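Local coordinates for protein MgGH51 (Meripilus giganteus, PDB 6ZPV) that probably hydrolyses terminal alpha-L-arabinofuranosyl residues from arabinose-containing glycans, as a fungal GH51 alpha-L-arabinofuranosidase, at residues A[400-405]-A[427-432]; A[406-411]-A[461-466]; A[456-461]-A[553-558]. All coordinates share one frame; numbering follows the deposited sequence.

Contact 1: A[400-405]-A[427-432]. With GOL (glycerol), chain F.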
ATOM      1  N   HIS A 400       0.825  14.786  -9.505  1.00 12.18           N
ATOM      2  CA  HIS A 400       1.163  13.422  -9.940  1.00 11.89           C
ATOM      3  C   HIS A 400       1.893  13.480 -11.273  1.00 12.31           C
ATOM      4  O   HIS A 400       1.460  14.217 -12.150  1.00 13.62           O
ATOM      5  CB  HIS A 400      -0.109  12.566 -10.139  1.00 12.21           C
ATOM      6  CG  HIS A 400      -0.941  12.419  -8.905  1.00 11.20           C
ATOM      7  ND1 HIS A 400      -2.192  11.825  -8.949  1.00 11.83           N
ATOM      8  CD2 HIS A 400      -0.722  12.769  -7.619  1.00 11.23           C
ATOM      9  CE1 HIS A 400      -2.685  11.842  -7.724  1.00 12.08           C
ATOM     10  NE2 HIS A 400      -1.832  12.402  -6.883  1.00 11.59           N
ATOM     11  N   VAL A 401       2.909  12.652 -11.465  1.00 11.84           N
ATOM     12  CA  VAL A 401       3.543  12.536 -12.805  1.00 11.92           C
ATOM     13  C   VAL A 401       4.069  11.117 -13.035  1.00 11.54           C
ATOM     14  O   VAL A 401       4.849  10.595 -12.221  1.00 12.13           O
ATOM     15  CB  VAL A 401       4.623  13.607 -13.033  1.00 11.88           C
ATOM     16  CG1 VAL A 401       5.799  13.510 -12.068  1.00 13.84           C
ATOM     17  CG2 VAL A 401       5.088  13.559 -14.478  1.00 14.30           C
ATOM     18  N   TYR A 402       3.709  10.565 -14.167  1.00 11.65           N
ATOM     19  CA  TYR A 402       4.259   9.319 -14.721  1.00 11.52           C
ATOM     20  C   TYR A 402       4.929   9.653 -16.025  1.00 11.67           C
ATOM     21  O   TYR A 402       4.319  10.262 -16.914  1.00 13.14           O
ATOM     22  CB  TYR A 402       3.151   8.291 -14.891  1.00 12.22           C
ATOM     23  CG  TYR A 402       2.507   7.902 -13.581  1.00 12.16           C
ATOM     24  CD1 TYR A 402       3.141   7.066 -12.693  1.00 12.78           C
ATOM     25  CD2 TYR A 402       1.281   8.413 -13.236  1.00 13.50           C
ATOM     26  CE1 TYR A 402       2.562   6.748 -11.478  1.00 12.93           C
ATOM     27  CE2 TYR A 402       0.717   8.103 -12.017  1.00 13.24           C
ATOM     28  CZ  TYR A 402       1.347   7.275 -11.120  1.00 11.59           C
ATOM     29  OH  TYR A 402       0.791   6.885  -9.918  1.00 12.39           O
ATOM     30  N   GLN A 403       6.214   9.293 -16.162  1.00 12.09           N
ATOM     31  CA  GLN A 403       7.025   9.805 -17.293  1.00 11.73           C
ATOM     32  C   GLN A 403       8.169   8.852 -17.587  1.00 11.63           C
ATOM     33  O   GLN A 403       8.294   7.764 -16.976  1.00 12.40           O
ATOM     34  CB  GLN A 403       7.435  11.255 -17.024  1.00 11.87           C
ATOM     35  CG  GLN A 403       6.704  12.299 -17.835  1.00 12.83           C
ATOM     36  CD  GLN A 403       6.915  12.220 -19.334  1.00 13.71           C
ATOM     37  OE1 GLN A 403       7.803  11.493 -19.792  1.00 14.02           O
ATOM     38  NE2 GLN A 403       6.098  12.931 -20.114  1.00 16.16           N
ATOM     39  N   THR A 404       9.051   9.222 -18.510  1.00 12.05           N
ATOM     40  CA  THR A 404      10.219   8.419 -18.833  1.00 11.97           C
ATOM     41  C   THR A 404      11.334   8.695 -17.830  1.00 11.90           C
ATOM     42  O   THR A 404      11.396   9.765 -17.206  1.00 12.31           O
ATOM     43  CB  THR A 404      10.732   8.778 -20.220  1.00 13.82           C
ATOM     44  OG1 THR A 404      11.266  10.090 -20.209  1.00 13.68           O
ATOM     45  CG2 THR A 404       9.736   8.598 -21.351  1.00 13.34           C
ATOM     46  N   PRO A 405      12.301   7.754 -17.714  1.00 11.94           N
ATOM     47  CA  PRO A 405      13.471   8.062 -16.873  1.00 12.35           C
ATOM     48  C   PRO A 405      14.156   9.378 -17.222  1.00 12.76           C
ATOM     49  O   PRO A 405      14.592  10.137 -16.348  1.00 12.81           O
ATOM     50  CB  PRO A 405      14.378   6.816 -17.088  1.00 12.62           C
ATOM     51  CG  PRO A 405      13.401   5.724 -17.422  1.00 12.78           C
ATOM     52  CD  PRO A 405      12.322   6.382 -18.275  1.00 12.60           C
ATOM     53  N   GLU A 427       4.097  15.709  -3.885  1.00 10.89           N
ATOM     54  CA  GLU A 427       4.265  14.903  -5.091  1.00 10.47           C
ATOM     55  C   GLU A 427       3.702  13.515  -4.764  1.00 10.50           C
ATOM     56  O   GLU A 427       4.467  12.584  -4.430  1.00 10.96           O
ATOM     57  CB  GLU A 427       5.725  14.867  -5.519  1.00 10.49           C
ATOM     58  CG  GLU A 427       5.884  14.441  -6.965  1.00 11.22           C
ATOM     59  CD  GLU A 427       5.746  15.535  -7.999  1.00 11.85           C
ATOM     60  OE1 GLU A 427       5.630  16.716  -7.655  1.00 13.31           O
ATOM     61  OE2 GLU A 427       5.775  15.181  -9.241  1.00 13.98           O
ATOM     62  N   GLY A 428       2.361  13.407  -4.772  1.00 10.50           N
ATOM     63  CA  GLY A 428       1.711  12.246  -4.176  1.00 10.88           C
ATOM     64  C   GLY A 428       1.775  10.979  -4.973  1.00 10.53           C
ATOM     65  O   GLY A 428       1.489   9.895  -4.444  1.00 10.86           O
ATOM     66  N   GLU A 429       2.094  11.090  -6.279  1.00  9.97           N
ATOM     67  CA  GLU A 429       2.381   9.919  -7.106  1.00 10.74           C
ATOM     68  C   GLU A 429       3.452  10.359  -8.106  1.00 11.08           C
ATOM     69  O   GLU A 429       3.235  11.313  -8.864  1.00 11.47           O
ATOM     70  CB  GLU A 429       1.149   9.470  -7.930  1.00 11.41           C
ATOM     71  CG  GLU A 429      -0.037   9.046  -7.070  1.00 11.45           C
ATOM     72  CD  GLU A 429      -1.306   8.688  -7.805  1.00 12.12           C
ATOM     73  OE1 GLU A 429      -1.219   8.257  -9.010  1.00 12.63           O
ATOM     74  OE2 GLU A 429      -2.398   8.870  -7.224  1.00 12.05           O
ATOM     75  N   TYR A 430       4.492   9.566  -8.206  1.00 10.28           N
ATOM     76  CA  TYR A 430       5.434   9.711  -9.320  1.00 10.47           C
ATOM     77  C   TYR A 430       6.120   8.386  -9.552  1.00 10.69           C
ATOM     78  O   TYR A 430       6.351   7.620  -8.624  1.00 10.82           O
ATOM     79  CB  TYR A 430       6.460  10.854  -9.122  1.00 11.30           C
ATOM     80  CG  TYR A 430       7.433  10.691  -7.978  1.00 10.83           C
ATOM     81  CD1 TYR A 430       7.068  10.883  -6.661  1.00 11.05           C
ATOM     82  CD2 TYR A 430       8.750  10.310  -8.239  1.00 11.53           C
ATOM     83  CE1 TYR A 430       7.973  10.721  -5.628  1.00 11.05           C
ATOM     84  CE2 TYR A 430       9.649  10.133  -7.216  1.00 11.24           C
ATOM     85  CZ  TYR A 430       9.289  10.345  -5.903  1.00 10.69           C
ATOM     86  OH  TYR A 430      10.199  10.201  -4.907  1.00 11.06           O
ATOM     87  N   ALA A 431       6.530   8.174 -10.813  1.00 10.86           N
ATOM     88  CA  ALA A 431       7.363   7.042 -11.186  1.00 10.93           C
ATOM     89  C   ALA A 431       7.779   7.194 -12.643  1.00 10.84           C
ATOM     90  O   ALA A 431       7.003   7.702 -13.486  1.00 11.27           O
ATOM     91  CB  ALA A 431       6.618   5.704 -11.088  1.00 11.92           C
ATOM     92  N   ALA A 432       8.983   6.716 -12.947  1.00 10.95           N
ATOM     93  CA  ALA A 432       9.423   6.531 -14.352  1.00 10.98           C
ATOM     94  C   ALA A 432       8.928   5.170 -14.818  1.00 11.41           C
ATOM     95  O   ALA A 432       9.389   4.154 -14.325  1.00 11.71           O
ATOM     96  CB  ALA A 432      10.931   6.677 -14.430  1.00 12.84           C
TER
HETATM   97  C1  GOL F 707      -2.875   4.650 -11.963  1.00 19.66           C
HETATM   98  O1  GOL F 707      -3.349   5.669 -12.847  1.00 19.40           O
HETATM   99  C2  GOL F 707      -1.931   5.249 -10.919  1.00 16.81           C
HETATM  100  O2  GOL F 707      -2.695   6.180 -10.151  1.00 16.99           O
HETATM  101  C3  GOL F 707      -1.325   4.147 -10.082  1.00 18.46           C
HETATM  102  O3  GOL F 707      -0.451   4.566  -9.041  1.00 12.88           O
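The carboxylate of Glu429 lies stacked over one face of the His400 ring, with the two planes 24° apart. Glu429 CG sits almost on the ring normal, 3.7 Å from the His400 centroid, in a CH-pi contact, and Glu429 OE2 comes within 3.0 Å of His400 CE1. The imidazole turns its nitrogens elsewhere: ND1 bonds to Glu351 and NE2 to Asp398, which together fix the ring's rotation. Glu429 OE2 in turn forms a salt bridge with Arg226.

With CG anti to its carbonyl carbon (chi1 -62°) and the chain extended beyond, Glu429 also brings OE1 to the edge of the Tyr402 ring. The Tyr402 hydroxyl donates to Glu429 OE1 over 2.6 Å, on the anti side and 23° out of the carboxylate plane. A glycerol, probably from the crystallisation liquor, bridges the pair, its O2 donating to Glu429 OE1 and its O3 to Tyr402 OH, each at 2.8 Å. A polyol held by this acid is consistent with a sugar pocket, and a glutamate on the seventh barrel strand is where clan GH-A enzymes carry their nucleophile.

The backbones pair in parallel. Val401 N donates to Glu429 O (2.9 Å), Ala431 N to Val401 O (3.3 Å) and Gln403 N to Ala431 O (3.2 Å). Tyr402 and the small Ala431 share one face of the sheet with His400 and Glu429, while Val401, Tyr430 and Ala432 point to the other face, where Val401 CG1 rests on Tyr430 CB. There Val401 and Ala432 meet Phe408 of helix 405-410, and Tyr430 meets Met464 of helix 454-469. Strand 474-479 continues the barrel on the far side of strand 424-432, where Glu427 shares backbone hydrogen bonds with Ala476 and Ser478.

Contact 2: A[406-411]-A[461-466]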
ATOM      1  N   THR A 406      14.281   9.633 -18.542  1.00 12.39           N
ATOM      2  CA  THR A 406      14.948  10.844 -19.026  1.00 12.96           C
ATOM      3  C   THR A 406      14.178  12.095 -18.589  1.00 13.74           C
ATOM      4  O   THR A 406      14.791  13.076 -18.179  1.00 13.64           O
ATOM      5  CB  THR A 406      15.132  10.745 -20.531  1.00 14.18           C
ATOM      6  OG1 THR A 406      16.031   9.655 -20.767  1.00 15.63           O
ATOM      7  CG2 THR A 406      15.667  12.016 -21.141  1.00 16.20           C
ATOM      8  N   TRP A 407      12.848  12.042 -18.724  1.00 12.41           N
ATOM      9  CA  TRP A 407      12.072  13.204 -18.261  1.00 12.46           C
ATOM     10  C   TRP A 407      12.409  13.542 -16.808  1.00 12.11           C
ATOM     11  O   TRP A 407      12.518  14.715 -16.438  1.00 12.75           O
ATOM     12  CB  TRP A 407      10.558  12.916 -18.396  1.00 12.87           C
ATOM     13  CG  TRP A 407       9.669  14.057 -18.007  1.00 12.76           C
ATOM     14  CD1 TRP A 407       9.123  14.947 -18.888  1.00 13.89           C
ATOM     15  CD2 TRP A 407       9.246  14.437 -16.696  1.00 12.80           C
ATOM     16  NE1 TRP A 407       8.394  15.882 -18.222  1.00 14.88           N
ATOM     17  CE2 TRP A 407       8.477  15.625 -16.877  1.00 14.85           C
ATOM     18  CE3 TRP A 407       9.424  13.931 -15.400  1.00 12.38           C
ATOM     19  CZ2 TRP A 407       7.912  16.312 -15.778  1.00 14.50           C
ATOM     20  CZ3 TRP A 407       8.891  14.633 -14.343  1.00 13.20           C
ATOM     21  CH2 TRP A 407       8.166  15.819 -14.506  1.00 14.37           C
ATOM     22  N   PHE A 408      12.522  12.547 -15.951  1.00 12.08           N
ATOM     23  CA  PHE A 408      12.757  12.805 -14.528  1.00 12.00           C
ATOM     24  C   PHE A 408      14.087  13.552 -14.311  1.00 12.02           C
ATOM     25  O   PHE A 408      14.104  14.531 -13.544  1.00 13.20           O
ATOM     26  CB  PHE A 408      12.666  11.518 -13.691  1.00 11.34           C
ATOM     27  CG  PHE A 408      11.242  11.149 -13.381  1.00 11.63           C
ATOM     28  CD1 PHE A 408      10.613  11.756 -12.298  1.00 11.30           C
ATOM     29  CD2 PHE A 408      10.481  10.353 -14.193  1.00 11.65           C
ATOM     30  CE1 PHE A 408       9.266  11.548 -12.038  1.00 11.84           C
ATOM     31  CE2 PHE A 408       9.149  10.138 -13.921  1.00 11.19           C
ATOM     32  CZ  PHE A 408       8.530  10.724 -12.842  1.00 11.98           C
ATOM     33  N   TYR A 409      15.193  13.149 -14.956  1.00 12.46           N
ATOM     34  CA  TYR A 409      16.428  13.929 -14.738  1.00 12.58           C
ATOM     35  C   TYR A 409      16.329  15.300 -15.394  1.00 12.63           C
ATOM     36  O   TYR A 409      16.866  16.267 -14.878  1.00 14.51           O
ATOM     37  CB  TYR A 409      17.728  13.186 -15.047  1.00 14.04           C
ATOM     38  CG  TYR A 409      18.049  12.947 -16.489  1.00 14.40           C
ATOM     39  CD1 TYR A 409      18.503  14.006 -17.264  1.00 15.91           C
ATOM     40  CD2 TYR A 409      18.023  11.705 -17.079  1.00 16.10           C
ATOM     41  CE1 TYR A 409      18.900  13.829 -18.594  1.00 18.43           C
ATOM     42  CE2 TYR A 409      18.479  11.505 -18.391  1.00 17.30           C
ATOM     43  CZ  TYR A 409      18.926  12.568 -19.144  1.00 18.04           C
ATOM     44  OH  TYR A 409      19.344  12.360 -20.455  1.00 23.28           O
ATOM     45  N   GLN A 410      15.663  15.391 -16.543  1.00 12.93           N
ATOM     46  CA  GLN A 410      15.502  16.627 -17.280  1.00 14.19           C
ATOM     47  C   GLN A 410      14.635  17.613 -16.512  1.00 14.30           C
ATOM     48  O   GLN A 410      14.702  18.812 -16.811  1.00 16.26           O
ATOM     49  CB  GLN A 410      14.952  16.445 -18.700  1.00 15.67           C
ATOM     50  CG  GLN A 410      15.942  15.751 -19.614  1.00 18.39           C
ATOM     51  CD  GLN A 410      15.316  15.589 -21.003  1.00 20.17           C
ATOM     52  OE1 GLN A 410      14.098  15.306 -21.109  1.00 22.84           O
ATOM     53  NE2 GLN A 410      16.151  15.515 -22.006  1.00 26.46           N
ATOM     54  N   ASN A 411      13.809  17.157 -15.573  1.00 13.98           N
ATOM     55  CA  ASN A 411      12.837  18.010 -14.882  1.00 13.90           C
ATOM     56  C   ASN A 411      13.144  18.088 -13.403  1.00 13.43           C
ATOM     57  O   ASN A 411      12.268  18.469 -12.608  1.00 14.92           O
ATOM     58  CB  ASN A 411      11.407  17.545 -15.204  1.00 15.03           C
ATOM     59  CG  ASN A 411      11.066  17.907 -16.629  1.00 16.61           C
ATOM     60  OD1 ASN A 411      10.604  19.043 -16.857  1.00 21.20           O
ATOM     61  ND2 ASN A 411      11.344  17.054 -17.564  1.00 17.16           N
ATOM     62  N   ALA A 461      15.840   9.453  -8.847  1.00 11.04           N
ATOM     63  CA  ALA A 461      16.720   9.998  -7.833  1.00 11.09           C
ATOM     64  C   ALA A 461      17.161  11.393  -8.236  1.00 11.07           C
ATOM     65  O   ALA A 461      17.195  12.310  -7.369  1.00 11.13           O
ATOM     66  CB  ALA A 461      17.901   9.100  -7.593  1.00 11.60           C
ATOM     67  N   ALA A 462      17.445  11.660  -9.495  1.00 11.20           N
ATOM     68  CA  ALA A 462      17.790  13.015  -9.924  1.00 10.92           C
ATOM     69  C   ALA A 462      16.610  13.959  -9.658  1.00 10.76           C
ATOM     70  O   ALA A 462      16.802  15.058  -9.126  1.00 11.14           O
ATOM     71  CB  ALA A 462      18.172  12.987 -11.408  1.00 11.96           C
ATOM     72  N   PHE A 463      15.415  13.540 -10.032  1.00 11.00           N
ATOM     73  CA  PHE A 463      14.229  14.387  -9.756  1.00 11.16           C
ATOM     74  C   PHE A 463      14.082  14.595  -8.233  1.00 10.54           C
ATOM     75  O   PHE A 463      13.731  15.729  -7.809  1.00 11.12           O
ATOM     76  CB  PHE A 463      13.009  13.652 -10.312  1.00 11.79           C
ATOM     77  CG  PHE A 463      11.725  14.432 -10.258  1.00 11.84           C
ATOM     78  CD1 PHE A 463      11.442  15.411 -11.192  1.00 12.09           C
ATOM     79  CD2 PHE A 463      10.716  14.110  -9.343  1.00 12.13           C
ATOM     80  CE1 PHE A 463      10.239  16.100 -11.169  1.00 13.20           C
ATOM     81  CE2 PHE A 463       9.525  14.786  -9.321  1.00 12.72           C
ATOM     82  CZ  PHE A 463       9.265  15.746 -10.279  1.00 12.94           C
ATOM     83  N   MET A 464      14.352  13.592  -7.411  1.00 10.59           N
ATOM     84  CA  MET A 464      14.220  13.707  -5.948  1.00 10.78           C
ATOM     85  C   MET A 464      15.239  14.693  -5.379  1.00 10.72           C
ATOM     86  O   MET A 464      14.918  15.330  -4.349  1.00 11.28           O
ATOM     87  CB  MET A 464      14.356  12.322  -5.333  1.00 11.34           C
ATOM     88  CG  MET A 464      13.176  11.363  -5.712  1.00 11.95           C
ATOM     89  SD  MET A 464      13.584   9.637  -5.603  0.83 11.06           S
ATOM     90  CE  MET A 464      13.599   9.594  -3.857  1.00 12.34           C
ATOM     91  N   THR A 465      16.422  14.840  -5.960  1.00 10.61           N
ATOM     92  CA  THR A 465      17.353  15.854  -5.480  1.00 10.92           C
ATOM     93  C   THR A 465      16.699  17.250  -5.604  1.00 10.50           C
ATOM     94  O   THR A 465      16.913  18.110  -4.738  1.00 11.87           O
ATOM     95  CB  THR A 465      18.718  15.848  -6.179  1.00 11.13           C
ATOM     96  OG1 THR A 465      18.599  16.228  -7.559  1.00 11.56           O
ATOM     97  CG2 THR A 465      19.439  14.540  -6.005  1.00 11.53           C
ATOM     98  N   GLY A 466      15.909  17.463  -6.658  1.00 10.82           N
ATOM     99  CA  GLY A 466      15.190  18.714  -6.812  1.00 11.97           C
ATOM    100  C   GLY A 466      14.055  18.827  -5.783  1.00 10.97           C
ATOM    101  O   GLY A 466      13.820  19.902  -5.267  1.00 11.89           O
TER
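Phe408 turns its edge to one face of the Phe463 ring in a T-shaped pair, the planes 85° apart and the centroids separated by 5.1 Å. Phe408 CD1 is the atom that presses in, 3.5 Å from Phe463 CG and therefore toward the rim of that ring. Over a face of Phe408 lies the indole of Trp407, CE3 above its centre, and Phe408 CG in turn meets the edge of the indole. Trp407 also carries the Asn411 amide over one face, and its CZ3 reaches Phe463 CE1 at 3.7 Å, the two rings meeting obliquely.

Phe463 reaches this aromatic cluster because its CG is anti to the backbone N (chi1 -174°), which swings the ring across to the other helix. There its CE1 also approaches Asn411 O, at 3.4 Å. Asn411, the residue that leaves the helix, sends ND2 back to Trp407 O at 2.8 Å, a nearly straight bond that ties down the last turn. A leucine in place of Phe463 has no flat face to offer, and would probably leave the Phe408 edge without its T-shaped partner and open a gap beside Trp407 CZ3.

Beside the cluster, Ala462 CB meets Tyr409 CB at 3.7 Å; so small a residue lets the helices come close, their axes 7.6 Å apart and inclined at 27°. These are the helices that follow the sixth and seventh strands of the barrel. Phe408 and Phe463 rest on strand 424-432, touching Tyr430 and Glu427 respectively, while Met464 packs on helix 507-517 and Ala462 on His536 of strand 535-541.

Contact 3: A[456-461]-A[553-558]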
ATOM      1  N   SER A 456      15.505   3.750 -14.435  1.00 11.83           N
ATOM      2  CA  SER A 456      14.316   4.473 -13.911  1.00 11.83           C
ATOM      3  C   SER A 456      14.599   4.977 -12.509  1.00 11.27           C
ATOM      4  O   SER A 456      14.251   6.130 -12.180  1.00 11.71           O
ATOM      5  CB  SER A 456      13.074   3.593 -13.984  1.00 12.33           C
ATOM      6  OG  SER A 456      13.035   2.528 -13.010  1.00 11.95           O
ATOM      7  N   ALA A 457      15.248   4.211 -11.646  1.00 11.13           N
ATOM      8  CA  ALA A 457      15.559   4.605 -10.277  1.00 10.80           C
ATOM      9  C   ALA A 457      16.494   5.802 -10.261  1.00 11.43           C
ATOM     10  O   ALA A 457      16.376   6.676  -9.394  1.00 11.67           O
ATOM     11  CB  ALA A 457      16.141   3.435  -9.501  1.00 11.49           C
ATOM     12  N   THR A 458      17.498   5.784 -11.173  1.00 11.77           N
ATOM     13  CA  THR A 458      18.469   6.900 -11.173  1.00 11.54           C
ATOM     14  C   THR A 458      17.840   8.188 -11.687  1.00 11.50           C
ATOM     15  O   THR A 458      18.153   9.278 -11.192  1.00 12.03           O
ATOM     16  CB  THR A 458      19.738   6.495 -11.921  1.00 12.03           C
ATOM     17  OG1 THR A 458      19.526   6.189 -13.298  1.00 14.72           O
ATOM     18  CG2 THR A 458      20.431   5.362 -11.232  1.00 12.10           C
ATOM     19  N   GLY A 459      16.961   8.121 -12.695  1.00 11.98           N
ATOM     20  CA  GLY A 459      16.229   9.309 -13.151  1.00 12.01           C
ATOM     21  C   GLY A 459      15.347   9.805 -12.032  1.00 11.82           C
ATOM     22  O   GLY A 459      15.315  11.033 -11.778  1.00 11.37           O
ATOM     23  N   GLU A 460      14.606   8.934 -11.369  1.00 11.28           N
ATOM     24  CA  GLU A 460      13.800   9.335 -10.213  1.00 11.66           C
ATOM     25  C   GLU A 460      14.679  10.003  -9.149  1.00 10.69           C
ATOM     26  O   GLU A 460      14.307  11.064  -8.614  1.00 11.38           O
ATOM     27  CB  GLU A 460      13.090   8.145  -9.612  1.00 11.03           C
ATOM     28  CG  GLU A 460      11.987   7.602 -10.520  1.00 11.22           C
ATOM     29  CD  GLU A 460      11.691   6.117 -10.335  1.00 11.70           C
ATOM     30  OE1 GLU A 460      12.214   5.506  -9.374  1.00 11.01           O
ATOM     31  OE2 GLU A 460      10.879   5.598 -11.139  1.00 11.80           O
ATOM     32  N   ALA A 461      15.840   9.453  -8.847  1.00 11.04           N
ATOM     33  CA  ALA A 461      16.720   9.998  -7.833  1.00 11.09           C
ATOM     34  C   ALA A 461      17.161  11.393  -8.236  1.00 11.07           C
ATOM     35  O   ALA A 461      17.195  12.310  -7.369  1.00 11.13           O
ATOM     36  CB  ALA A 461      17.901   9.100  -7.593  1.00 11.60           C
ATOM     37  N   ALA A 553      22.919  11.591  -7.810  1.00 11.48           N
ATOM     38  CA  ALA A 553      22.303  10.797  -8.873  1.00 11.93           C
ATOM     39  C   ALA A 553      23.070  11.047 -10.167  1.00 11.74           C
ATOM     40  O   ALA A 553      23.083  12.174 -10.653  1.00 12.74           O
ATOM     41  CB  ALA A 553      20.828  11.142  -9.018  1.00 12.57           C
ATOM     42  N   ASN A 554      23.629   9.978 -10.725  1.00 12.31           N
ATOM     43  CA  ASN A 554      24.186  10.012 -12.088  1.00 13.03           C
ATOM     44  C   ASN A 554      23.215   9.231 -12.949  1.00 13.20           C
ATOM     45  O   ASN A 554      23.246   8.013 -12.946  1.00 14.65           O
ATOM     46  CB  ASN A 554      25.613   9.496 -12.166  1.00 12.76           C
ATOM     47  CG  ASN A 554      26.194   9.648 -13.544  1.00 14.22           C
ATOM     48  OD1 ASN A 554      25.455  10.016 -14.486  1.00 16.47           O
ATOM     49  ND2 ASN A 554      27.495   9.408 -13.690  1.00 15.16           N
ATOM     50  N   ALA A 555      22.311   9.951 -13.641  1.00 14.15           N
ATOM     51  CA  ALA A 555      21.219   9.335 -14.405  1.00 16.10           C
ATOM     52  C   ALA A 555      21.592   9.102 -15.840  1.00 18.27           C
ATOM     53  O   ALA A 555      20.664   8.726 -16.658  1.00 19.22           O
ATOM     54  CB  ALA A 555      19.961  10.195 -14.334  1.00 15.93           C
ATOM     55  N   GLY A 556      22.860   9.289 -16.192  1.00 17.96           N
ATOM     56  CA  GLY A 556      23.384   9.148 -17.545  1.00 24.23           C
ATOM     57  C   GLY A 556      24.359   7.985 -17.722  1.00 18.03           C
ATOM     58  O   GLY A 556      24.704   7.268 -16.784  1.00 16.40           O
ATOM     59  N   SER A 557      24.822   7.841 -18.982  1.00 19.47           N
ATOM     60  CA  SER A 557      25.614   6.672 -19.401  1.00 18.87           C
ATOM     61  C   SER A 557      27.121   6.828 -19.236  1.00 18.80           C
ATOM     62  O   SER A 557      27.846   5.839 -19.528  1.00 21.34           O
ATOM     63  CB  SER A 557      25.318   6.343 -20.847  1.00 20.95           C
ATOM     64  OG  SER A 557      25.690   7.396 -21.687  1.00 26.33           O
ATOM     65  N   SER A 558      27.587   7.977 -18.797  1.00 20.80           N
ATOM     66  CA  SER A 558      29.032   8.126 -18.554  1.00 27.85           C
ATOM     67  C   SER A 558      29.289   8.467 -17.071  1.00 19.31           C
ATOM     68  O   SER A 558      28.535   9.180 -16.402  1.00 20.10           O
ATOM     69  CB  SER A 558      29.687   9.079 -19.518  1.00 45.80           C
ATOM     70  OG  SER A 558      29.082  10.329 -19.277  1.00 53.44           O
TER
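Thr458 places OG1 between its own backbone N and carbonyl carbon (chi1 62°), and this turns the hydroxyl back along the helix to the carbonyl oxygens of Val454 and Gln455. With the hydroxyl bonded within its own helix, OG1 and CB meet the end of strand 547-554 by packing alone: Thr458 CB lies 4.0 Å from Asn554 O, and Thr458 OG1 is 3.7 Å from Ala555 CA. Asn554 points its CB away from the helix, and with CG anti to the backbone N (chi1 -175°) its amide turns to its own loop.

Methyl groups do most of the remaining touching. Ala555 CB sits 3.7 Å from Thr458 O and 4.0 Å from Gly459 N, directly against the helix backbone, while Ala461 CB and Ala553 CB meet at 3.8 Å. Alanine suits such positions because its single methyl lets the strand lie close to the helix backbone.

Here the (beta/alpha)8 barrel meets the C-terminal domain: helix 454-469, the one after the seventh barrel strand, lies against the C-terminal end of strand 547-554, an inner strand of the seven-stranded antiparallel sheet. Val619 of the adjacent strand 618-625 touches both Thr458 and Ala461, and Phe617 just before it adds to the apolar surroundings of Thr458.

From Asn554 the chain bends in an Asx turn, in which Asn554 OD1 accepts from Gly556 N at 3.2 Å. The same amide donates through ND2 to Ser558 O, 2.9 Å away and close to the amide plane, and to Ala614 O, clasping the loop that leaves the strand.

Overall arrangement
From the N terminus, strand 396-403 enters first and runs almost directly into helix 405-410. Contact 1 closes the beta-alpha-beta unit when strand 424-432 returns beside it. Contact 2 opens within that loop, at 406-411, and closes only at 461-466, so it crosses contact 1 and joins helices flanking the same two strands. Contact 3 begins on the same helix 454-469, after contact 1 has closed; it is in series with contact 1 but crosses contact 2, sharing Ala461, and spans the longest loop, to 553-558. Glu460 of contact 3 accepts a bond from Ala432 N of contact 1. Together they link barrel strands, surrounding helices and the C-terminal antiparallel sheet.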